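Local coordinates for protein putative NAD(P)H:FMN oxidoreductase (Porphyromonas gingivalis W83, PDB 3GE5) that binds flavin mononucleotide as a member of the nitroreductase family and probably acts as a flavin-dependent oxidoreductase, at residues 106-111 and 162-167; 99-104 and 166-171. One frame throughout, in Å; residues are numbered along the deposited sequence. Where two conformers were deposited one is given.

Contact 1 of 2, residues 106-111 and 162-167; sequences GDHQRA and HMTPVS
His-162 lays its imidazole against the Gln-109 amide; the two planes differ by only 3°, so this is a stacked pair, with Gln-109 OE1 over the ring centre, 3.4 Å from His-162 CD2. The ring reaches this place because CG lies between the backbone N and the carbonyl carbon (chi1 72°), turning the ring toward the Gln-109 amide, carried on the 107-110 turn. Its CD2 edge also meets the Asp-107 carboxylate, with Asp-107 OD1 3.1 Å from His-162 CD2. His-108 N donates a hydrogen bond to His-162 O (2.9 Å). At Met-163, a selenomethionine, the antiparallel register gives a non-hydrogen-bonded pair with Asp-107, CG to CG 3.8 Å, while Met-163 CA approaches Gly-106 O in a CA-H...O contact. Thr-164 forms the hydrogen-bonded pair with Gly-106: Gly-106 N to Thr-164 O is 2.8 Å and Thr-164 N to Gly-106 O 2.9 Å. Farther on, Val-166 reaches back with CG2 toward Gly-106 N, and it also packs on Ile-122 of the second subunit. Asp-107 has further roles: OD2 salt-bridges Arg-110 NE (3.1 Å) and OD1 accepts a weak bond from Gln-109 N. One carboxylate thus braces the turn that presents the amide to His-162. It might make a protonated imidazole easier to bear, but Arg-110 partly balances its negative charge, so the geometry does not settle the charge on the ring.

Contact 2 of 2, residues 99-104 and 166-171; sequences PIYIIT and VSILAL
Strands 100-104 and 166-171 run antiparallel, their axes approaching to 4.6 Å with N-to-C directions 163° apart, and six backbone hydrogen bonds join Ile-100 with Leu-171, Ile-102 with Leu-169, and Thr-104 with Ser-167 and Val-166. The last group departs from a regular ladder: Thr-104 N donates to Ser-167 O (2.8 Å), yet Thr-104 O receives Val-166 N (3.0 Å). Two residues therefore face one, a classic beta bulge, consistent with the helical psi of Val-166 (-45°), and Ser-167 N is left buried without a partner. Beside the bulge, Ser-167 lies against Cys-146 of the FMN site, and Val-166 O accepts a hydrogen bond from Arg-114 NH1 of the second subunit. On the face of Ile-100, Ile-102 and Leu-169, Leu-171 bridges two neighbours. With chi1 at 68°, its branch carbon is tucked over its own backbone and the methyls swing across to the partner strand: Leu-171 CG lies 3.9 Å from Ile-100 CB, and Leu-171 CD2 meets Ile-102 CD1 at 3.7 Å. On the other face, Ile-168 CG2 reaches Tyr-101 CB (3.8 Å) near the plane of the ring at its edge, while Ala-170 CB lies 4.1 Å from Tyr-101 CD1. Tyr-101 OH is hydrogen-bonded to Phe-95 O. The pair forms the centre of the four-stranded sheet, with strand 72-77 beside 100-107 and strand 141-145 beside 163-172. Helix 80-86 packs on the Tyr-101 and Ile-103 face, and helix 120-137 meets Thr-104 on the reverse.

How the contacts relate
From the N terminus, strand 100-107 is entered at contact 2 and left at contact 1; the chain then makes helix 120-137, strand 141-145 and helix 150-156 before returning as strand 163-172. Contact 1 closes the inner loop, with 50 residues between its segments. Contact 2 closes the outer one, with 61, so the two are nested, as an antiparallel pairing requires. Their centres lie 15 Å apart along the same strand pair. Val-166 and Ser-167 belong to both and carry the one-residue register shift between them; across the junction Pro-165 CB packs on Ile-103 CG2. Contact 2 builds the buried sheet centre, contact 1 its partly buried end.

Contact 1 of 2, residues 106-111 and 162-167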
loop_
_atom_site.group_PDB
_atom_site.type_symbol
_atom_site.label_atom_id
_atom_site.label_comp_id
_atom_site.label_asym_id
_atom_site.label_seq_id
_atom_site.Cartn_x
_atom_site.Cartn_y
_atom_site.Cartn_z
ATOM N N GLY A 106 -8.923 -3.838 -10.340
ATOM C CA GLY A 106 -7.751 -4.682 -10.556
ATOM C C GLY A 106 -8.008 -5.589 -11.744
ATOM O O GLY A 106 -9.095 -6.184 -11.859
ATOM N N ASP A 107 -7.032 -5.675 -12.643
ATOM C CA ASP A 107 -7.183 -6.431 -13.890
ATOM C C ASP A 107 -6.470 -7.791 -13.755
ATOM O O ASP A 107 -5.240 -7.858 -13.833
ATOM C CB ASP A 107 -6.655 -5.611 -15.054
ATOM C CG ASP A 107 -6.977 -6.215 -16.394
ATOM O OD1 ASP A 107 -7.089 -7.461 -16.501
ATOM O OD2 ASP A 107 -7.084 -5.435 -17.343
ATOM N N HIS A 108 -7.234 -8.860 -13.552
ATOM C CA HIS A 108 -6.611 -10.166 -13.374
ATOM C C HIS A 108 -5.825 -10.625 -14.606
ATOM O O HIS A 108 -4.803 -11.315 -14.464
ATOM C CB HIS A 108 -7.633 -11.179 -12.891
ATOM C CG HIS A 108 -7.997 -10.990 -11.451
ATOM N ND1 HIS A 108 -7.143 -11.329 -10.424
ATOM C CD2 HIS A 108 -9.099 -10.463 -10.864
ATOM C CE1 HIS A 108 -7.714 -11.046 -9.267
ATOM N NE2 HIS A 108 -8.901 -10.516 -9.506
ATOM N N GLN A 109 -6.235 -10.187 -15.799
ATOM C CA GLN A 109 -5.504 -10.591 -17.000
ATOM C C GLN A 109 -4.122 -9.919 -17.110
ATOM O O GLN A 109 -3.285 -10.359 -17.898
ATOM C CB GLN A 109 -6.322 -10.295 -18.252
ATOM C CG GLN A 109 -7.530 -11.110 -18.458
ATOM C CD GLN A 109 -8.330 -10.646 -19.719
ATOM O OE1 GLN A 109 -8.061 -9.587 -20.363
ATOM N NE2 GLN A 109 -9.310 -11.397 -20.022
ATOM N N ARG A 110 -3.896 -8.820 -16.375
ATOM C CA ARG A 110 -2.646 -8.063 -16.464
ATOM C C ARG A 110 -1.730 -8.215 -15.269
ATOM O O ARG A 110 -0.563 -7.863 -15.376
ATOM C CB ARG A 110 -2.934 -6.572 -16.739
ATOM C CG ARG A 110 -3.672 -6.394 -18.041
ATOM C CD ARG A 110 -3.630 -4.997 -18.593
ATOM N NE ARG A 110 -4.319 -4.071 -17.698
ATOM C CZ ARG A 110 -3.711 -3.242 -16.861
ATOM N NH1 ARG A 110 -2.374 -3.205 -16.804
ATOM N NH2 ARG A 110 -4.439 -2.446 -16.077
ATOM N N ALA A 111 -2.257 -8.706 -14.142
ATOM C CA ALA A 111 -1.505 -8.831 -12.906
ATOM C C ALA A 111 -0.592 -10.070 -12.906
ATOM O O ALA A 111 -0.972 -11.131 -13.415
ATOM C CB ALA A 111 -2.485 -8.894 -11.695
ATOM N N HIS A 162 -13.148 -9.847 -16.111
ATOM C CA HIS A 162 -11.737 -10.021 -15.759
ATOM C C HIS A 162 -11.155 -8.887 -14.897
ATOM O O HIS A 162 -9.984 -8.955 -14.474
ATOM C CB HIS A 162 -10.920 -10.254 -17.037
ATOM C CG HIS A 162 -10.758 -9.033 -17.887
ATOM N ND1 HIS A 162 -11.620 -8.717 -18.915
ATOM C CD2 HIS A 162 -9.834 -8.046 -17.849
ATOM C CE1 HIS A 162 -11.231 -7.582 -19.472
ATOM N NE2 HIS A 162 -10.148 -7.155 -18.840
HETATM N N MSE A 163 -11.955 -7.878 -14.608
HETATM C CA MSE A 163 -11.559 -6.806 -13.715
HETATM C C MSE A 163 -12.467 -6.827 -12.467
HETATM O O MSE A 163 -13.643 -7.128 -12.551
HETATM C CB MSE A 163 -11.623 -5.473 -14.457
HETATM C CG MSE A 163 -10.623 -5.369 -15.601
HETATM SE SE MSE A 163 -11.081 -3.918 -16.819
HETATM C CE MSE A 163 -10.658 -2.478 -15.695
ATOM N N THR A 164 -11.891 -6.536 -11.310
ATOM C CA THR A 164 -12.615 -6.547 -10.061
ATOM C C THR A 164 -12.474 -5.189 -9.383
ATOM O O THR A 164 -11.371 -4.675 -9.266
ATOM C CB THR A 164 -12.064 -7.624 -9.091
ATOM O OG1 THR A 164 -12.184 -8.929 -9.695
ATOM C CG2 THR A 164 -12.860 -7.589 -7.737
ATOM N N PRO A 165 -13.603 -4.579 -8.954
ATOM C CA PRO A 165 -13.441 -3.380 -8.097
ATOM C C PRO A 165 -12.960 -3.823 -6.708
ATOM O O PRO A 165 -13.704 -4.510 -5.997
ATOM C CB PRO A 165 -14.852 -2.807 -8.049
ATOM C CG PRO A 165 -15.769 -3.984 -8.281
ATOM C CD PRO A 165 -15.025 -4.935 -9.173
ATOM N N VAL A 166 -11.710 -3.531 -6.355
ATOM C CA VAL A 166 -11.103 -4.075 -5.116
ATOM C C VAL A 166 -11.357 -3.174 -3.894
ATOM O O VAL A 166 -11.723 -3.627 -2.810
ATOM C CB VAL A 166 -9.579 -4.290 -5.304
ATOM C CG1 VAL A 166 -8.938 -4.867 -4.039
ATOM C CG2 VAL A 166 -9.293 -5.193 -6.549
ATOM N N SER A 167 -11.174 -1.877 -4.117
ATOM C CA SER A 167 -11.199 -0.846 -3.077
ATOM C C SER A 167 -11.733 0.445 -3.675
ATOM O O SER A 167 -11.577 0.683 -4.891
ATOM C CB SER A 167 -9.805 -0.592 -2.553
ATOM O OG SER A 167 -9.239 -1.744 -1.960
#

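Contact 2 of 2, residues 99-104 and 166-171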
loop_
_atom_site.group_PDB
_atom_site.type_symbol
_atom_site.label_atom_id
_atom_site.label_comp_id
_atom_site.label_asym_id
_atom_site.label_seq_id
_atom_site.Cartn_x
_atom_site.Cartn_y
_atom_site.Cartn_z
ATOM N N PRO A 99 -17.865 13.432 -1.389
ATOM C CA PRO A 99 -17.954 14.095 -2.657
ATOM C C PRO A 99 -17.370 13.374 -3.834
ATOM O O PRO A 99 -17.863 13.557 -4.928
ATOM C CB PRO A 99 -17.135 15.381 -2.462
ATOM C CG PRO A 99 -16.894 15.497 -1.050
ATOM C CD PRO A 99 -17.140 14.230 -0.383
ATOM N N ILE A 100 -16.260 12.656 -3.621
ATOM C CA ILE A 100 -15.556 11.983 -4.705
ATOM C C ILE A 100 -15.255 10.557 -4.315
ATOM O O ILE A 100 -14.838 10.297 -3.190
ATOM C CB ILE A 100 -14.228 12.703 -5.072
ATOM C CG1 ILE A 100 -14.542 14.118 -5.553
ATOM C CG2 ILE A 100 -13.469 11.931 -6.203
ATOM C CD1 ILE A 100 -13.333 14.928 -5.995
ATOM N N TYR A 101 -15.454 9.653 -5.268
ATOM C CA TYR A 101 -15.031 8.267 -5.105
ATOM C C TYR A 101 -14.052 7.881 -6.212
ATOM O O TYR A 101 -14.286 8.154 -7.389
ATOM C CB TYR A 101 -16.219 7.308 -5.149
ATOM C CG TYR A 101 -17.344 7.670 -4.224
ATOM C CD1 TYR A 101 -17.410 7.151 -2.935
ATOM C CD2 TYR A 101 -18.385 8.501 -4.667
ATOM C CE1 TYR A 101 -18.478 7.456 -2.090
ATOM C CE2 TYR A 101 -19.455 8.806 -3.843
ATOM C CZ TYR A 101 -19.498 8.285 -2.564
ATOM O OH TYR A 101 -20.581 8.619 -1.771
ATOM N N ILE A 102 -12.943 7.258 -5.830
ATOM C CA ILE A 102 -12.048 6.653 -6.811
ATOM C C ILE A 102 -12.127 5.125 -6.645
ATOM O O ILE A 102 -11.647 4.571 -5.618
ATOM C CB ILE A 102 -10.577 7.129 -6.691
ATOM C CG1 ILE A 102 -10.483 8.661 -6.775
ATOM C CG2 ILE A 102 -9.721 6.451 -7.776
ATOM C CD1 ILE A 102 -9.040 9.237 -6.391
ATOM N N ILE A 103 -12.782 4.493 -7.620
ATOM C CA ILE A 103 -12.965 3.019 -7.601
ATOM C C ILE A 103 -11.739 2.421 -8.248
ATOM O O ILE A 103 -11.508 2.629 -9.453
ATOM C CB ILE A 103 -14.223 2.561 -8.362
ATOM C CG1 ILE A 103 -15.448 3.382 -7.931
ATOM C CG2 ILE A 103 -14.424 1.025 -8.180
ATOM C CD1 ILE A 103 -16.753 3.081 -8.617
ATOM N N THR A 104 -10.944 1.680 -7.481
ATOM C CA THR A 104 -9.746 1.063 -8.023
ATOM C C THR A 104 -10.062 -0.358 -8.471
ATOM O O THR A 104 -10.398 -1.224 -7.661
ATOM C CB THR A 104 -8.593 1.086 -7.022
ATOM O OG1 THR A 104 -8.358 2.452 -6.660
ATOM C CG2 THR A 104 -7.299 0.474 -7.592
ATOM N N VAL A 166 -11.710 -3.531 -6.355
ATOM C CA VAL A 166 -11.103 -4.075 -5.116
ATOM C C VAL A 166 -11.357 -3.174 -3.894
ATOM O O VAL A 166 -11.723 -3.627 -2.810
ATOM C CB VAL A 166 -9.579 -4.290 -5.304
ATOM C CG1 VAL A 166 -8.938 -4.867 -4.039
ATOM C CG2 VAL A 166 -9.293 -5.193 -6.549
ATOM N N SER A 167 -11.174 -1.877 -4.117
ATOM C CA SER A 167 -11.199 -0.846 -3.077
ATOM C C SER A 167 -11.733 0.445 -3.675
ATOM O O SER A 167 -11.577 0.683 -4.891
ATOM C CB SER A 167 -9.805 -0.592 -2.553
ATOM O OG SER A 167 -9.239 -1.744 -1.960
ATOM N N ILE A 168 -12.326 1.279 -2.819
ATOM C CA ILE A 168 -12.776 2.629 -3.208
ATOM C C ILE A 168 -12.196 3.666 -2.267
ATOM O O ILE A 168 -12.275 3.501 -1.040
ATOM C CB ILE A 168 -14.310 2.732 -3.148
ATOM C CG1 ILE A 168 -14.992 1.699 -4.067
ATOM C CG2 ILE A 168 -14.782 4.177 -3.473
ATOM C CD1 ILE A 168 -16.509 1.590 -3.925
ATOM N N LEU A 169 -11.590 4.710 -2.799
ATOM C CA LEU A 169 -11.110 5.807 -1.955
ATOM C C LEU A 169 -12.207 6.840 -1.956
ATOM O O LEU A 169 -12.512 7.408 -2.981
ATOM C CB LEU A 169 -9.797 6.413 -2.475
ATOM C CG LEU A 169 -9.112 7.411 -1.511
ATOM C CD1 LEU A 169 -8.714 6.678 -0.209
ATOM C CD2 LEU A 169 -7.884 8.117 -2.167
ATOM N N ALA A 170 -12.828 7.034 -0.786
ATOM C CA ALA A 170 -13.859 8.061 -0.594
ATOM C C ALA A 170 -13.183 9.314 -0.015
ATOM O O ALA A 170 -12.506 9.218 0.996
ATOM C CB ALA A 170 -14.951 7.582 0.338
ATOM N N LEU A 171 -13.324 10.444 -0.698
ATOM C CA LEU A 171 -12.519 11.634 -0.367
ATOM C C LEU A 171 -13.262 12.961 -0.562
ATOM O O LEU A 171 -14.220 13.044 -1.303
ATOM C CB LEU A 171 -11.196 11.653 -1.161
ATOM C CG LEU A 171 -11.312 11.876 -2.666
ATOM C CD1 LEU A 171 -10.972 13.308 -3.035
ATOM C CD2 LEU A 171 -10.387 10.871 -3.388
#